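3-carboxy-cis,cis-muconate cycloisomerase (Pseudomonas putida, PDB 1RE5) is an enzyme of the fumarase/aspartase (lyase) superfamily, a largely helical protein that assembles as a tetramer of identical chains. Local coordinates at residues L5-A8 against Y9-P13; G168-G171 against A172-H176; P310-H313 against E314-G318. All blocks are in the same frame, centred on the assembly; numbering follows the deposited sequence.

Interaction 1. Residues L5-A8 against Y9-P13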
ATOM      1  N   LEU D   5      21.390  -1.251 -14.125  1.00 35.91           N
ATOM      2  CA  LEU D   5      21.098  -0.413 -15.283  1.00 33.68           C
ATOM      3  C   LEU D   5      20.489   0.922 -14.892  1.00 32.84           C
ATOM      4  O   LEU D   5      21.002   1.984 -15.259  1.00 34.83           O
ATOM      5  CB  LEU D   5      20.145  -1.121 -16.239  1.00 32.34           C
ATOM      6  CG  LEU D   5      20.743  -1.686 -17.523  1.00 32.55           C
ATOM      7  CD1 LEU D   5      19.629  -2.243 -18.373  1.00 33.58           C
ATOM      8  CD2 LEU D   5      21.486  -0.603 -18.291  1.00 32.44           C
ATOM      9  N   PHE D   6      19.394   0.869 -14.143  1.00 30.90           N
ATOM     10  CA  PHE D   6      18.694   2.077 -13.721  1.00 28.49           C
ATOM     11  C   PHE D   6      19.192   2.651 -12.405  1.00 29.12           C
ATOM     12  O   PHE D   6      18.686   3.673 -11.920  1.00 30.29           O
ATOM     13  CB  PHE D   6      17.199   1.786 -13.604  1.00 24.34           C
ATOM     14  CG  PHE D   6      16.557   1.450 -14.907  1.00 23.09           C
ATOM     15  CD1 PHE D   6      15.954   0.206 -15.103  1.00 22.14           C
ATOM     16  CD2 PHE D   6      16.548   2.378 -15.951  1.00 21.32           C
ATOM     17  CE1 PHE D   6      15.347  -0.111 -16.323  1.00 20.37           C
ATOM     18  CE2 PHE D   6      15.944   2.071 -17.173  1.00 19.90           C
ATOM     19  CZ  PHE D   6      15.344   0.828 -17.360  1.00 19.66           C
ATOM     20  N   ASP D   7      20.205   2.023 -11.832  1.00 28.80           N
ATOM     21  CA  ASP D   7      20.691   2.472 -10.546  1.00 29.03           C
ATOM     22  C   ASP D   7      21.372   3.828 -10.492  1.00 27.60           C
ATOM     23  O   ASP D   7      21.338   4.501  -9.456  1.00 27.07           O
ATOM     24  CB  ASP D   7      21.592   1.407  -9.940  1.00 32.41           C
ATOM     25  CG  ASP D   7      21.504   1.394  -8.445  1.00 35.95           C
ATOM     26  OD1 ASP D   7      20.382   1.210  -7.931  1.00 37.39           O
ATOM     27  OD2 ASP D   7      22.541   1.586  -7.780  1.00 40.61           O
ATOM     28  N   ALA D   8      22.001   4.233 -11.588  1.00 26.05           N
ATOM     29  CA  ALA D   8      22.668   5.532 -11.618  1.00 24.62           C
ATOM     30  C   ALA D   8      21.604   6.625 -11.751  1.00 23.96           C
ATOM     31  O   ALA D   8      21.757   7.742 -11.249  1.00 23.63           O
ATOM     32  CB  ALA D   8      23.651   5.598 -12.787  1.00 21.95           C
ATOM     33  N   TYR D   9      20.522   6.276 -12.433  1.00 24.13           N
ATOM     34  CA  TYR D   9      19.409   7.182 -12.663  1.00 24.11           C
ATOM     35  C   TYR D   9      18.484   7.316 -11.452  1.00 24.15           C
ATOM     36  O   TYR D   9      17.991   8.405 -11.175  1.00 24.63           O
ATOM     37  CB  TYR D   9      18.617   6.691 -13.874  1.00 23.87           C
ATOM     38  CG  TYR D   9      17.457   7.559 -14.328  1.00 22.77           C
ATOM     39  CD1 TYR D   9      17.555   8.952 -14.372  1.00 22.49           C
ATOM     40  CD2 TYR D   9      16.295   6.973 -14.812  1.00 22.10           C
ATOM     41  CE1 TYR D   9      16.516   9.732 -14.896  1.00 21.59           C
ATOM     42  CE2 TYR D   9      15.266   7.733 -15.337  1.00 23.12           C
ATOM     43  CZ  TYR D   9      15.373   9.109 -15.379  1.00 22.54           C
ATOM     44  OH  TYR D   9      14.322   9.837 -15.906  1.00 21.99           O
ATOM     45  N   PHE D  10      18.265   6.226 -10.720  1.00 22.78           N
ATOM     46  CA  PHE D  10      17.365   6.252  -9.555  1.00 22.77           C
ATOM     47  C   PHE D  10      18.005   6.409  -8.153  1.00 23.48           C
ATOM     48  O   PHE D  10      17.323   6.793  -7.184  1.00 23.24           O
ATOM     49  CB  PHE D  10      16.497   4.978  -9.541  1.00 19.73           C
ATOM     50  CG  PHE D  10      15.537   4.861 -10.703  1.00 18.02           C
ATOM     51  CD1 PHE D  10      15.197   3.611 -11.216  1.00 16.65           C
ATOM     52  CD2 PHE D  10      14.947   5.992 -11.261  1.00 17.96           C
ATOM     53  CE1 PHE D  10      14.287   3.488 -12.261  1.00 17.34           C
ATOM     54  CE2 PHE D  10      14.036   5.878 -12.307  1.00 17.34           C
ATOM     55  CZ  PHE D  10      13.707   4.618 -12.808  1.00 17.74           C
ATOM     56  N   THR D  11      19.297   6.113  -8.035  1.00 23.71           N
ATOM     57  CA  THR D  11      19.965   6.189  -6.739  1.00 23.92           C
ATOM     58  C   THR D  11      21.154   7.134  -6.749  1.00 24.48           C
ATOM     59  O   THR D  11      21.794   7.313  -7.778  1.00 26.49           O
ATOM     60  CB  THR D  11      20.466   4.792  -6.307  1.00 23.54           C
ATOM     61  OG1 THR D  11      19.397   3.842  -6.426  1.00 22.97           O
ATOM     62  CG2 THR D  11      20.932   4.810  -4.863  1.00 23.53           C
ATOM     63  N   ALA D  12      21.432   7.753  -5.605  1.00 24.70           N
ATOM     64  CA  ALA D  12      22.573   8.652  -5.483  1.00 25.39           C
ATOM     65  C   ALA D  12      23.754   7.748  -5.119  1.00 26.53           C
ATOM     66  O   ALA D  12      23.710   7.028  -4.116  1.00 26.65           O
ATOM     67  CB  ALA D  12      22.323   9.667  -4.396  1.00 24.59           C
ATOM     68  N   PRO D  13      24.827   7.774  -5.931  1.00 27.08           N
ATOM     69  CA  PRO D  13      26.028   6.951  -5.716  1.00 26.17           C
ATOM     70  C   PRO D  13      26.525   6.811  -4.283  1.00 25.70           C
ATOM     71  O   PRO D  13      26.902   5.718  -3.852  1.00 26.03           O
ATOM     72  CB  PRO D  13      27.064   7.584  -6.648  1.00 25.78           C
ATOM     73  CG  PRO D  13      26.557   8.980  -6.856  1.00 27.10           C
ATOM     74  CD  PRO D  13      25.073   8.775  -6.982  1.00 26.42           C
TER
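The F6 side chain lies beside that of F10, both pointing the same way, and it is the CB of F6 that meets CD1 and CE1 of its partner: F6 CB stands 3.6 Å from F10 CD1. The two rings, with centroids 5.8 Å apart and planes inclined by 32°, form an oblique pair. Both have CG anti to the carbonyl carbon (chi1 -65° in each), which swings the rings to the same flank of this single helical turn. The turn itself is held by its backbone. F10 N donates to F6 O at 2.9 Å, and the same oxygen receives a weak second bond from Y9 N. One residue on, T11 N reaches D7 O at 3.0 Å, as the chain leaves helical geometry at T11. Here a side-chain bond runs alongside the backbone one: T11 OG1 donates to D7 OD1 at 3.2 Å, approaching from above the carboxylate rather than in its plane. The threonine hydroxyl is brought to this side by chi1 -50°, which sets OG1 beside its own backbone N, while CG2 is anti to that N. D7 OD1 also forms a salt bridge with R16, so one carboxylate links the first residue of helix 7-10 to helix 13-18, where R16 lies. A12 occupies the N-cap position of helix 13-18. The turn rests on two long helices of its own chain: Y9 packs on A289 and V290 of helix 286-307 and bonds through OH to V286 O, and T11 touches C332 and S335 of helix 319-347. The second subunit packs against L5, F6, A8 and Y9, its W324 stacking on the F6 ring.

Interaction 2. Residues G168-G171 against A172-H176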
ATOM      1  N   GLY D 168       6.743  27.394  -1.154  1.00 21.46           N
ATOM      2  CA  GLY D 168       6.004  26.297  -0.547  1.00 20.05           C
ATOM      3  C   GLY D 168       6.842  25.027  -0.450  1.00 18.24           C
ATOM      4  O   GLY D 168       6.753  24.297   0.531  1.00 17.35           O
ATOM      5  N   VAL D 169       7.651  24.749  -1.469  1.00 18.02           N
ATOM      6  CA  VAL D 169       8.497  23.570  -1.426  1.00 18.63           C
ATOM      7  C   VAL D 169       9.522  23.802  -0.332  1.00 18.94           C
ATOM      8  O   VAL D 169       9.814  22.897   0.452  1.00 20.36           O
ATOM      9  CB  VAL D 169       9.211  23.304  -2.771  1.00 18.14           C
ATOM     10  CG1 VAL D 169      10.083  22.044  -2.650  1.00 14.79           C
ATOM     11  CG2 VAL D 169       8.178  23.122  -3.883  1.00 15.27           C
ATOM     12  N   LEU D 170      10.059  25.020  -0.270  1.00 19.41           N
ATOM     13  CA  LEU D 170      11.030  25.369   0.775  1.00 18.83           C
ATOM     14  C   LEU D 170      10.402  25.116   2.145  1.00 18.96           C
ATOM     15  O   LEU D 170      11.003  24.461   2.996  1.00 22.05           O
ATOM     16  CB  LEU D 170      11.451  26.844   0.682  1.00 17.32           C
ATOM     17  CG  LEU D 170      12.433  27.316   1.772  1.00 17.51           C
ATOM     18  CD1 LEU D 170      13.721  26.472   1.723  1.00 14.69           C
ATOM     19  CD2 LEU D 170      12.754  28.797   1.590  1.00 14.03           C
ATOM     20  N   GLY D 171       9.194  25.628   2.356  1.00 17.10           N
ATOM     21  CA  GLY D 171       8.533  25.422   3.628  1.00 17.30           C
ATOM     22  C   GLY D 171       8.491  23.961   4.027  1.00 18.39           C
ATOM     23  O   GLY D 171       8.874  23.613   5.133  1.00 18.48           O
ATOM     24  N   ALA D 172       8.021  23.105   3.126  1.00 20.06           N
ATOM     25  CA  ALA D 172       7.925  21.686   3.406  1.00 20.52           C
ATOM     26  C   ALA D 172       9.285  21.122   3.772  1.00 21.70           C
ATOM     27  O   ALA D 172       9.403  20.395   4.764  1.00 22.93           O
ATOM     28  CB  ALA D 172       7.376  20.954   2.197  1.00 22.20           C
ATOM     29  N   LEU D 173      10.309  21.451   2.982  1.00 20.13           N
ATOM     30  CA  LEU D 173      11.659  20.945   3.246  1.00 21.15           C
ATOM     31  C   LEU D 173      12.177  21.341   4.635  1.00 22.51           C
ATOM     32  O   LEU D 173      12.848  20.547   5.311  1.00 22.89           O
ATOM     33  CB  LEU D 173      12.637  21.426   2.168  1.00 20.25           C
ATOM     34  CG  LEU D 173      12.474  20.790   0.783  1.00 20.23           C
ATOM     35  CD1 LEU D 173      13.587  21.247  -0.128  1.00 21.06           C
ATOM     36  CD2 LEU D 173      12.510  19.288   0.902  1.00 19.31           C
ATOM     37  N   THR D 174      11.869  22.565   5.058  1.00 21.36           N
ATOM     38  CA  THR D 174      12.283  23.034   6.373  1.00 22.50           C
ATOM     39  C   THR D 174      11.646  22.157   7.461  1.00 23.06           C
ATOM     40  O   THR D 174      12.305  21.742   8.420  1.00 22.41           O
ATOM     41  CB  THR D 174      11.855  24.504   6.597  1.00 24.28           C
ATOM     42  OG1 THR D 174      12.505  25.340   5.629  1.00 27.03           O
ATOM     43  CG2 THR D 174      12.224  24.972   8.016  1.00 22.16           C
ATOM     44  N   ARG D 175      10.356  21.881   7.310  1.00 23.65           N
ATOM     45  CA  ARG D 175       9.646  21.052   8.267  1.00 23.99           C
ATOM     46  C   ARG D 175      10.229  19.639   8.321  1.00 24.80           C
ATOM     47  O   ARG D 175      10.174  18.980   9.359  1.00 24.91           O
ATOM     48  CB  ARG D 175       8.169  20.982   7.899  1.00 23.75           C
ATOM     49  CG  ARG D 175       7.303  22.047   8.532  1.00 23.73           C
ATOM     50  CD  ARG D 175       5.927  22.066   7.876  1.00 24.33           C
ATOM     51  NE  ARG D 175       5.859  23.141   6.895  1.00 26.75           N
ATOM     52  CZ  ARG D 175       5.324  23.027   5.693  1.00 27.36           C
ATOM     53  NH1 ARG D 175       4.801  21.881   5.300  1.00 29.23           N
ATOM     54  NH2 ARG D 175       5.325  24.069   4.882  1.00 31.30           N
ATOM     55  N   HIS D 176      10.787  19.163   7.212  1.00 24.45           N
ATOM     56  CA  HIS D 176      11.349  17.816   7.216  1.00 24.73           C
ATOM     57  C   HIS D 176      12.686  17.804   7.908  1.00 25.24           C
ATOM     58  O   HIS D 176      13.041  16.817   8.562  1.00 26.51           O
ATOM     59  CB  HIS D 176      11.493  17.279   5.793  1.00 22.51           C
ATOM     60  CG  HIS D 176      10.185  17.135   5.089  1.00 22.27           C
ATOM     61  ND1 HIS D 176      10.068  17.137   3.714  1.00 23.21           N
ATOM     62  CD2 HIS D 176       8.925  17.046   5.574  1.00 19.70           C
ATOM     63  CE1 HIS D 176       8.791  17.062   3.383  1.00 20.40           C
ATOM     64  NE2 HIS D 176       8.077  17.006   4.494  1.00 22.23           N
TER
HETATM   65  O   HOH W   1       4.954  24.640   2.470  1.00 17.12           O
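A172 N bonds to G168 O at 3.1 Å, the first of four successive i to i+4 backbone bonds that mark this part of helix 162-187 as regular alpha-helix. L173 N to V169 O, T174 N to L170 O and R175 N to G171 O complete the set. A side-chain hydroxyl adds to this ladder. T174 OG1, placed beside its own backbone N by chi1 -62°, turns back down the helix and donates to L170 O at 3.2 Å from above the carbonyl plane. L170 O thus accepts from two groups of the same residue.

Charge and water meet on another side of the helix. The R175 chain bends at chi3 (-100°) and folds back over the backbone, laying one face of its guanidinium on the G171 peptide, with NH2 3.3 Å from G171 C. Lacking a side chain, G171 lets the flat group settle this close. A water in the guanidinium plane accepts from R175 NH2 and donates to G168 O at 2.7 Å, giving that carbonyl a second partner. In the third subunit D231 pairs with NH1 and E223 with NH2.

Apolar contact between the two segments is slight, with V169 CG1 4.4 Å from L173 CG. These two side chains pack on helix 106-142, both touching L136, while L170 meets V442 and H445 of helix 434-449. The chemistry is therefore mixed: the leucines pack on helices of the same chain, V169 and A172 also meet Q229 of the third subunit, and the buried arginine, steadied by a glycine peptide and a water, offers its charge to the carboxylates of that subunit, which would be expected to stabilise it.

Interaction 3. Residues P310-H313 against E314-G318; sequences PQEH and ERSLG
S316 OG donates a 2.7 Å hydrogen bond to E312 OE1, tying together the two arms of a type II' beta turn that runs from E312 to R315 in the loop between helices 286-307 and 319-347. The hydroxyl does not lie in the plane of the carboxylate but comes from above it, 70° out. Its position follows from chi1 165°, which places OG anti to the serine N, while the glutamate bends at chi2 and lays its carboxylate over the S316 side chain. The turn itself is closed only weakly by its backbone, R315 N to E312 O spanning 3.5 Å. H313, with its positive phi of 47°, occupies the first of the two central corners.

Beyond the turn the arms remain close. Q311 CB and S316 CB both point inward and meet at 3.3 Å. A water links the same two residues, donating to Q311 OE1 and accepting from S316 N, each at 3.0 Å. The other end of the amide, Q311 NE2, bonds to A308 O, so the glutamine connects the turn to the chain that leads out of helix 286-307.

At the tip, the side chains of H313 and E314 slant across one another, with E314 OE1 3.3 Å from H313 CB. Their polar ends are directed to the third subunit: K165 of that subunit forms a salt bridge with E314 OE2 and a hydrogen bond with H313 ND1, and the backbone N of its R151 bonds to E314 OE1. The turn thus lies at a subunit interface, buried although it has no regular secondary structure. On the return arm L317, which packs on I292 of the second subunit, brings CD1 to 3.7 Å from E312 OE1.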
ATOM      1  N   PRO D 310       3.622  -5.673  13.895  1.00 20.14           N
ATOM      2  CA  PRO D 310       3.167  -6.591  14.949  1.00 19.82           C
ATOM      3  C   PRO D 310       4.011  -7.866  15.066  1.00 19.54           C
ATOM      4  O   PRO D 310       3.504  -8.981  14.932  1.00 18.24           O
ATOM      5  CB  PRO D 310       1.722  -6.862  14.551  1.00 19.27           C
ATOM      6  CG  PRO D 310       1.813  -6.874  13.056  1.00 18.70           C
ATOM      7  CD  PRO D 310       2.696  -5.678  12.749  1.00 18.37           C
ATOM      8  N   GLN D 311       5.303  -7.686  15.334  1.00 20.99           N
ATOM      9  CA  GLN D 311       6.241  -8.802  15.451  1.00 22.91           C
ATOM     10  C   GLN D 311       6.064  -9.522  16.785  1.00 24.05           C
ATOM     11  O   GLN D 311       6.112  -8.904  17.852  1.00 24.52           O
ATOM     12  CB  GLN D 311       7.674  -8.291  15.282  1.00 22.44           C
ATOM     13  CG  GLN D 311       7.834  -7.387  14.066  1.00 22.22           C
ATOM     14  CD  GLN D 311       9.277  -7.209  13.626  1.00 23.75           C
ATOM     15  OE1 GLN D 311      10.205  -7.353  14.425  1.00 27.04           O
ATOM     16  NE2 GLN D 311       9.473  -6.873  12.353  1.00 21.39           N
ATOM     17  N   GLU D 312       5.869 -10.837  16.711  1.00 25.48           N
ATOM     18  CA  GLU D 312       5.605 -11.643  17.899  1.00 26.79           C
ATOM     19  C   GLU D 312       6.724 -11.892  18.890  1.00 26.27           C
ATOM     20  O   GLU D 312       7.873 -12.170  18.518  1.00 27.24           O
ATOM     21  CB  GLU D 312       5.007 -12.997  17.492  1.00 27.60           C
ATOM     22  CG  GLU D 312       4.880 -13.177  15.992  1.00 32.16           C
ATOM     23  CD  GLU D 312       6.152 -13.679  15.363  1.00 32.45           C
ATOM     24  OE1 GLU D 312       6.233 -13.704  14.114  1.00 34.94           O
ATOM     25  OE2 GLU D 312       7.057 -14.063  16.124  1.00 32.86           O
ATOM     26  N   HIS D 313       6.355 -11.781  20.162  1.00 24.55           N
ATOM     27  CA  HIS D 313       7.247 -12.047  21.269  1.00 23.55           C
ATOM     28  C   HIS D 313       8.643 -11.430  21.220  1.00 24.45           C
ATOM     29  O   HIS D 313       8.798 -10.233  20.948  1.00 25.01           O
ATOM     30  CB  HIS D 313       7.350 -13.556  21.437  1.00 22.52           C
ATOM     31  CG  HIS D 313       6.052 -14.202  21.803  1.00 21.91           C
ATOM     32  ND1 HIS D 313       5.253 -13.735  22.827  1.00 22.71           N
ATOM     33  CD2 HIS D 313       5.438 -15.306  21.319  1.00 22.17           C
ATOM     34  CE1 HIS D 313       4.205 -14.529  22.963  1.00 22.51           C
ATOM     35  NE2 HIS D 313       4.294 -15.491  22.060  1.00 24.30           N
ATOM     36  N   GLU D 314       9.657 -12.253  21.482  1.00 24.21           N
ATOM     37  CA  GLU D 314      11.041 -11.785  21.528  1.00 24.19           C
ATOM     38  C   GLU D 314      11.779 -11.660  20.199  1.00 24.37           C
ATOM     39  O   GLU D 314      12.809 -11.001  20.129  1.00 24.40           O
ATOM     40  CB  GLU D 314      11.841 -12.668  22.485  1.00 24.32           C
ATOM     41  CG  GLU D 314      11.439 -12.497  23.939  1.00 23.20           C
ATOM     42  CD  GLU D 314       9.968 -12.781  24.165  1.00 23.76           C
ATOM     43  OE1 GLU D 314       9.524 -13.917  23.853  1.00 24.42           O
ATOM     44  OE2 GLU D 314       9.262 -11.868  24.655  1.00 21.91           O
ATOM     45  N   ARG D 315      11.267 -12.303  19.158  1.00 23.98           N
ATOM     46  CA  ARG D 315      11.873 -12.224  17.842  1.00 24.13           C
ATOM     47  C   ARG D 315      10.865 -12.843  16.903  1.00 25.54           C
ATOM     48  O   ARG D 315      10.383 -13.952  17.146  1.00 26.16           O
ATOM     49  CB  ARG D 315      13.181 -12.994  17.789  1.00 24.22           C
ATOM     50  CG  ARG D 315      14.092 -12.510  16.677  1.00 25.81           C
ATOM     51  CD  ARG D 315      15.380 -13.293  16.631  1.00 28.33           C
ATOM     52  NE  ARG D 315      15.914 -13.541  17.972  1.00 30.33           N
ATOM     53  CZ  ARG D 315      16.306 -12.592  18.810  1.00 28.84           C
ATOM     54  NH1 ARG D 315      16.234 -11.319  18.456  1.00 29.94           N
ATOM     55  NH2 ARG D 315      16.758 -12.917  20.008  1.00 29.06           N
ATOM     56  N   SER D 316      10.541 -12.119  15.838  1.00 25.88           N
ATOM     57  CA  SER D 316       9.546 -12.566  14.876  1.00 25.34           C
ATOM     58  C   SER D 316      10.175 -13.037  13.572  1.00 25.45           C
ATOM     59  O   SER D 316      11.171 -12.469  13.130  1.00 27.54           O
ATOM     60  CB  SER D 316       8.575 -11.409  14.629  1.00 24.42           C
ATOM     61  OG  SER D 316       7.791 -11.614  13.477  1.00 27.04           O
ATOM     62  N   LEU D 317       9.618 -14.086  12.967  1.00 24.49           N
ATOM     63  CA  LEU D 317      10.143 -14.582  11.697  1.00 24.57           C
ATOM     64  C   LEU D 317       9.193 -14.179  10.575  1.00 24.84           C
ATOM     65  O   LEU D 317       7.970 -14.240  10.732  1.00 26.02           O
ATOM     66  CB  LEU D 317      10.332 -16.110  11.730  1.00 24.97           C
ATOM     67  CG  LEU D 317       9.191 -17.128  11.863  1.00 25.87           C
ATOM     68  CD1 LEU D 317       8.085 -16.531  12.700  1.00 28.37           C
ATOM     69  CD2 LEU D 317       8.656 -17.513  10.514  1.00 26.22           C
ATOM     70  N   GLY D 318       9.757 -13.748   9.452  1.00 24.17           N
ATOM     71  CA  GLY D 318       8.936 -13.325   8.334  1.00 23.24           C
ATOM     72  C   GLY D 318       8.770 -11.818   8.355  1.00 23.69           C
ATOM     73  O   GLY D 318       9.292 -11.112   7.485  1.00 24.64           O
TER
HETATM   74  O   HOH W   2      11.886  -9.415  15.774  1.00 17.12           O

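All three interactions are local, and none touches another; interactions 2 and 3 lie farthest apart, their centres about 37 Å from each other. Interaction 2, within a long helix, and interaction 3, in a loop, are buried, whereas interaction 1 is only partly so. Interactions 1 and 3 both reach the second subunit and both belong to the surroundings of helices 286-307 and 319-347, the former resting on them and the latter joining them. Interactions 2 and 3 share the third subunit, but with the charges reversed: an arginine meets carboxylates in one, a glutamate meets a lysine in the other. Interaction 1 alone pairs two aromatic rings across its segments, beside its backbone and D7-T11 bonds.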